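Local coordinates for fatty Acyl-Adenylate Ligase (Escherichia coli, PDB 3PBK), which belongs to the AMP-binding enzymes of the ANL superfamily and holds 5'-O-[(S)-(dodecanoyloxy)(hydroxy)phosphoryl]adenosine in a pocket of its fold, at residues P13-A17 with K213-G217; V287-L292 with C321-V325. All blocks are in the same frame, centred on the assembly; numbering follows the deposited sequence.

The modelled chain starts at P13, and 13-17 runs as a loop toward helix 22-29. Contact 1 closes a long loop of the chain when 213-217, after helix 197-211 and before strand 220-222, comes back beside this N-terminal segment; the 195 residues between include the whole four-stranded parallel sheet. The chain then passes strands 246-248 and 272-275 and helix 277-285 before contact 2 opens. That second closure is short: 28 residues, with strand 302-305 among them, separate 287-292 from 321-325. It joins the short helix 289-292, just after helix 277-285, to the segment continuing helix 312-322. The two contacts follow in series, neither nested nor crossed, with nearest atoms about 17 Å apart.

Contact 1 of 2, residues P13-A17 with K213-G217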
loop_
_atom_site.group_PDB
_atom_site.type_symbol
_atom_site.label_atom_id
_atom_site.label_comp_id
_atom_site.label_asym_id
_atom_site.label_seq_id
_atom_site.Cartn_x
_atom_site.Cartn_y
_atom_site.Cartn_z
ATOM N N PRO A 13 -21.712 -12.083 17.399
ATOM C CA PRO A 13 -21.579 -10.976 18.369
ATOM C C PRO A 13 -20.264 -10.235 18.155
ATOM O O PRO A 13 -19.217 -10.748 18.540
ATOM C CB PRO A 13 -21.577 -11.679 19.740
ATOM C CG PRO A 13 -22.129 -13.059 19.469
ATOM C CD PRO A 13 -21.731 -13.403 18.050
HETATM N N MSE A 14 -20.315 -9.047 17.553
HETATM C CA MSE A 14 -19.113 -8.408 17.015
HETATM C C MSE A 14 -18.092 -7.927 18.052
HETATM O O MSE A 14 -18.458 -7.416 19.113
HETATM C CB MSE A 14 -19.505 -7.257 16.098
HETATM C CG MSE A 14 -18.341 -6.633 15.339
HETATM SE SE MSE A 14 -18.916 -5.286 14.016
HETATM C CE MSE A 14 -17.156 -4.514 13.633
ATOM N N ARG A 15 -16.810 -8.101 17.738
ATOM C CA ARG A 15 -15.731 -7.578 18.572
ATOM C C ARG A 15 -14.705 -6.873 17.703
ATOM O O ARG A 15 -14.298 -7.398 16.662
ATOM C CB ARG A 15 -15.062 -8.683 19.377
ATOM C CG ARG A 15 -15.942 -9.284 20.448
ATOM C CD ARG A 15 -15.158 -10.254 21.306
ATOM N NE ARG A 15 -13.937 -9.647 21.826
ATOM C CZ ARG A 15 -13.093 -10.274 22.637
ATOM N NH1 ARG A 15 -13.362 -11.519 23.002
ATOM N NH2 ARG A 15 -11.993 -9.668 23.085
ATOM N N TYR A 16 -14.285 -5.686 18.139
ATOM C CA TYR A 16 -13.487 -4.798 17.302
ATOM C C TYR A 16 -11.991 -4.938 17.521
ATOM O O TYR A 16 -11.359 -4.034 18.063
ATOM C CB TYR A 16 -13.884 -3.340 17.535
ATOM C CG TYR A 16 -15.215 -2.949 16.932
ATOM C CD1 TYR A 16 -16.381 -3.613 17.290
ATOM C CD2 TYR A 16 -15.312 -1.899 16.021
ATOM C CE1 TYR A 16 -17.607 -3.256 16.752
ATOM C CE2 TYR A 16 -16.537 -1.535 15.474
ATOM C CZ TYR A 16 -17.679 -2.219 15.849
ATOM O OH TYR A 16 -18.902 -1.885 15.322
ATOM N N ALA A 17 -11.426 -6.057 17.085
ATOM C CA ALA A 17 -9.993 -6.276 17.219
ATOM C C ALA A 17 -9.539 -6.298 18.701
ATOM O O ALA A 17 -8.340 -6.257 19.000
ATOM C CB ALA A 17 -9.227 -5.230 16.410
ATOM N N LYS A 213 -14.402 2.689 11.275
ATOM C CA LYS A 213 -15.642 2.512 12.019
ATOM C C LYS A 213 -16.557 1.508 11.313
ATOM O O LYS A 213 -17.507 1.879 10.626
ATOM C CB LYS A 213 -16.329 3.857 12.241
ATOM C CG LYS A 213 -15.502 4.769 13.123
ATOM C CD LYS A 213 -16.066 6.162 13.209
ATOM C CE LYS A 213 -15.427 6.912 14.356
ATOM N NZ LYS A 213 -15.802 8.347 14.331
ATOM N N LEU A 214 -16.243 0.229 11.473
ATOM C CA LEU A 214 -17.044 -0.830 10.884
ATOM C C LEU A 214 -18.293 -1.071 11.714
ATOM O O LEU A 214 -18.378 -0.657 12.876
ATOM C CB LEU A 214 -16.235 -2.121 10.797
ATOM C CG LEU A 214 -15.059 -2.137 9.820
ATOM C CD1 LEU A 214 -14.103 -3.287 10.151
ATOM C CD2 LEU A 214 -15.551 -2.206 8.373
ATOM N N ARG A 215 -19.256 -1.755 11.111
ATOM C CA ARG A 215 -20.526 -2.037 11.758
ATOM C C ARG A 215 -20.901 -3.481 11.527
ATOM O O ARG A 215 -20.371 -4.125 10.629
ATOM C CB ARG A 215 -21.608 -1.134 11.180
ATOM C CG ARG A 215 -21.239 0.319 11.263
ATOM C CD ARG A 215 -22.116 1.158 10.389
ATOM N NE ARG A 215 -21.955 2.579 10.672
ATOM C CZ ARG A 215 -22.682 3.523 10.085
ATOM N NH1 ARG A 215 -23.598 3.169 9.188
ATOM N NH2 ARG A 215 -22.494 4.809 10.383
ATOM N N PRO A 216 -21.812 -4.008 12.349
ATOM C CA PRO A 216 -22.317 -5.354 12.077
ATOM C C PRO A 216 -23.066 -5.360 10.745
ATOM O O PRO A 216 -23.840 -4.428 10.461
ATOM C CB PRO A 216 -23.278 -5.607 13.240
ATOM C CG PRO A 216 -22.823 -4.677 14.311
ATOM C CD PRO A 216 -22.346 -3.456 13.601
ATOM N N GLY A 217 -22.817 -6.384 9.930
ATOM C CA GLY A 217 -23.428 -6.458 8.619
ATOM C C GLY A 217 -22.569 -5.893 7.498
ATOM O O GLY A 217 -22.879 -6.108 6.318
#
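M14, a selenomethionine, lays the end of its side chain against the extended loop backbone of L214-P216. Its SE sits 3.6 Å from P216 N. The terminal CE reaches L214 CB at 3.8 Å, the two side chains crossing at about a right angle. CG lies anti to the backbone N (chi1 -172°) and the chain runs on extended, which brings SE and CE up to the other loop. CE also lies over one face of the Y16 ring, offset toward the rim. Y16, the centre of an inverse gamma turn, supplies the polar link: its OH donates to L214 O at 2.8 Å. The C=O...donor angle is 134°, with the hydroxyl 37° above the carbonyl plane. L214 O also lies at the edge of the ring, 3.3 Å from Y16 CE2. Around the pair, Y16 O takes a bond from R205 on helix 197-211 and R215 forms a salt bridge with E350. L214 is buried, its side chain against T238 of helix 229-241 and about 5 Å from the bound 5'-O-[(S)-(dodecanoyloxy)(hydroxy)phosphoryl]adenosine. The contact pins the N-terminal loop to the loop between helix 197-211 and strand 220-222. Its chemistry is thus mainly apolar, with one side-chain-to-backbone bond that fixes where the phenol meets the loop and gives L214 O a donor beside the selenomethionine.

Contact 2 of 2, residues V287-L292 with C321-V325; sequences VNEKDL and CFRQV
V287 and L292 meet C321, F322 and V325 through apolar contacts, which carry most of the interface. V287 CG1 touches C321 SG at 3.7 Å, and V287 CG2 approaches F322 CE1 at 3.9 Å. L292 CD2 reaches the same CE1 at 4.0 Å, its side chain crossing that of F322 at about a right angle, so the two branched residues share one corner of the ring. L292 CB rests 4.0 Å from V325 CG1. L292 CD1 lies against the Q324 amide, 3.5 Å from OE1.

The hydrogen bonds stay within each segment. Q324 NE2 donates to C321 O at 3.0 Å, nearly in its own amide plane; this bond holds the amide in place beside L292. In 287-292, N288 OD1 accepts from D291 N at 3.1 Å, and D291 OD2 in turn accepts a weak bond from N288 N.

F322 also packs on L262 of helix 260-267 and Q284 of helix 277-285. The reciprocal N288-D291 pair is a capping box, with N288 as N-cap of the short, weakly bonded helix about 289-292, which packs by apolar side chains on 321-325, where helix 312-322 gives way to loop.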
loop_
_atom_site.group_PDB
_atom_site.type_symbol
_atom_site.label_atom_id
_atom_site.label_comp_id
_atom_site.label_asym_id
_atom_site.label_seq_id
_atom_site.Cartn_x
_atom_site.Cartn_y
_atom_site.Cartn_z
ATOM N N VAL A 287 -14.702 2.724 -18.139
ATOM C CA VAL A 287 -16.082 2.282 -17.972
ATOM C C VAL A 287 -16.813 2.360 -19.295
ATOM O O VAL A 287 -16.478 3.181 -20.149
ATOM C CB VAL A 287 -16.843 3.158 -16.954
ATOM C CG1 VAL A 287 -17.028 4.565 -17.502
ATOM C CG2 VAL A 287 -18.188 2.542 -16.620
ATOM N N ASN A 288 -17.810 1.499 -19.462
ATOM C CA ASN A 288 -18.712 1.595 -20.600
ATOM C C ASN A 288 -20.131 1.186 -20.229
ATOM O O ASN A 288 -20.340 0.470 -19.258
ATOM C CB ASN A 288 -18.185 0.791 -21.790
ATOM C CG ASN A 288 -18.171 -0.705 -21.533
ATOM O OD1 ASN A 288 -19.118 -1.267 -20.976
ATOM N ND2 ASN A 288 -17.099 -1.364 -21.960
ATOM N N GLU A 289 -21.101 1.653 -21.008
ATOM C CA GLU A 289 -22.515 1.463 -20.692
ATOM C C GLU A 289 -22.885 0.014 -20.389
ATOM O O GLU A 289 -23.670 -0.257 -19.471
ATOM C CB GLU A 289 -23.388 2.010 -21.821
ATOM C CG GLU A 289 -23.541 3.533 -21.800
ATOM C CD GLU A 289 -24.327 4.037 -20.582
ATOM O OE1 GLU A 289 -25.062 3.225 -19.962
ATOM O OE2 GLU A 289 -24.209 5.247 -20.249
ATOM N N LYS A 290 -22.324 -0.910 -21.165
ATOM C CA LYS A 290 -22.566 -2.326 -20.944
ATOM C C LYS A 290 -22.313 -2.646 -19.480
ATOM O O LYS A 290 -23.026 -3.449 -18.877
ATOM C CB LYS A 290 -21.660 -3.199 -21.822
ATOM C CG LYS A 290 -22.083 -4.677 -21.816
ATOM C CD LYS A 290 -20.962 -5.614 -21.334
ATOM C CE LYS A 290 -21.520 -6.927 -20.750
ATOM N NZ LYS A 290 -20.466 -7.750 -20.068
ATOM N N ASP A 291 -21.290 -1.999 -18.920
ATOM C CA ASP A 291 -20.866 -2.210 -17.535
ATOM C C ASP A 291 -21.855 -1.637 -16.515
ATOM O O ASP A 291 -22.139 -2.269 -15.495
ATOM C CB ASP A 291 -19.482 -1.586 -17.309
ATOM C CG ASP A 291 -18.358 -2.353 -18.005
ATOM O OD1 ASP A 291 -18.462 -3.598 -18.124
ATOM O OD2 ASP A 291 -17.362 -1.704 -18.418
ATOM N N LEU A 292 -22.371 -0.442 -16.793
ATOM C CA LEU A 292 -23.293 0.236 -15.885
ATOM C C LEU A 292 -24.633 -0.480 -15.760
ATOM O O LEU A 292 -25.461 -0.120 -14.916
ATOM C CB LEU A 292 -23.536 1.672 -16.347
ATOM C CG LEU A 292 -22.307 2.546 -16.572
ATOM C CD1 LEU A 292 -22.748 3.931 -16.963
ATOM C CD2 LEU A 292 -21.462 2.609 -15.323
ATOM N N CYS A 321 -18.991 10.133 -12.471
ATOM C CA CYS A 321 -19.182 9.049 -13.411
ATOM C C CYS A 321 -20.202 8.029 -12.898
ATOM O O CYS A 321 -20.993 7.486 -13.666
ATOM C CB CYS A 321 -17.846 8.374 -13.697
ATOM S SG CYS A 321 -17.945 7.050 -14.905
ATOM N N PHE A 322 -20.198 7.778 -11.597
ATOM C CA PHE A 322 -21.040 6.725 -11.058
ATOM C C PHE A 322 -22.180 7.207 -10.167
ATOM O O PHE A 322 -22.765 6.427 -9.407
ATOM C CB PHE A 322 -20.183 5.699 -10.336
ATOM C CG PHE A 322 -19.126 5.108 -11.198
ATOM C CD1 PHE A 322 -19.416 4.039 -12.020
ATOM C CD2 PHE A 322 -17.851 5.627 -11.199
ATOM C CE1 PHE A 322 -18.451 3.490 -12.821
ATOM C CE2 PHE A 322 -16.876 5.084 -11.999
ATOM C CZ PHE A 322 -17.174 4.011 -12.812
ATOM N N ARG A 323 -22.512 8.484 -10.261
ATOM C CA ARG A 323 -23.733 8.925 -9.630
ATOM C C ARG A 323 -24.875 8.114 -10.235
ATOM O O ARG A 323 -25.725 7.611 -9.511
ATOM C CB ARG A 323 -23.961 10.426 -9.817
ATOM C CG ARG A 323 -25.306 10.895 -9.267
ATOM C CD ARG A 323 -25.523 12.400 -9.407
ATOM N NE ARG A 323 -24.829 13.149 -8.367
ATOM C CZ ARG A 323 -23.684 13.797 -8.560
ATOM N NH1 ARG A 323 -23.116 13.791 -9.762
ATOM N NH2 ARG A 323 -23.105 14.450 -7.554
ATOM N N GLN A 324 -24.870 7.958 -11.556
ATOM C CA GLN A 324 -25.968 7.279 -12.263
ATOM C C GLN A 324 -26.287 5.844 -11.793
ATOM O O GLN A 324 -27.401 5.356 -11.988
ATOM C CB GLN A 324 -25.741 7.309 -13.777
ATOM C CG GLN A 324 -24.411 6.720 -14.215
ATOM C CD GLN A 324 -24.117 6.956 -15.692
ATOM O OE1 GLN A 324 -24.928 6.626 -16.560
ATOM N NE2 GLN A 324 -22.947 7.524 -15.983
ATOM N N VAL A 325 -25.320 5.173 -11.176
ATOM C CA VAL A 325 -25.563 3.852 -10.608
ATOM C C VAL A 325 -25.553 3.904 -9.087
ATOM O O VAL A 325 -25.279 2.911 -8.423
ATOM C CB VAL A 325 -24.519 2.832 -11.077
ATOM C CG1 VAL A 325 -24.663 2.583 -12.569
ATOM C CG2 VAL A 325 -23.118 3.314 -10.725
#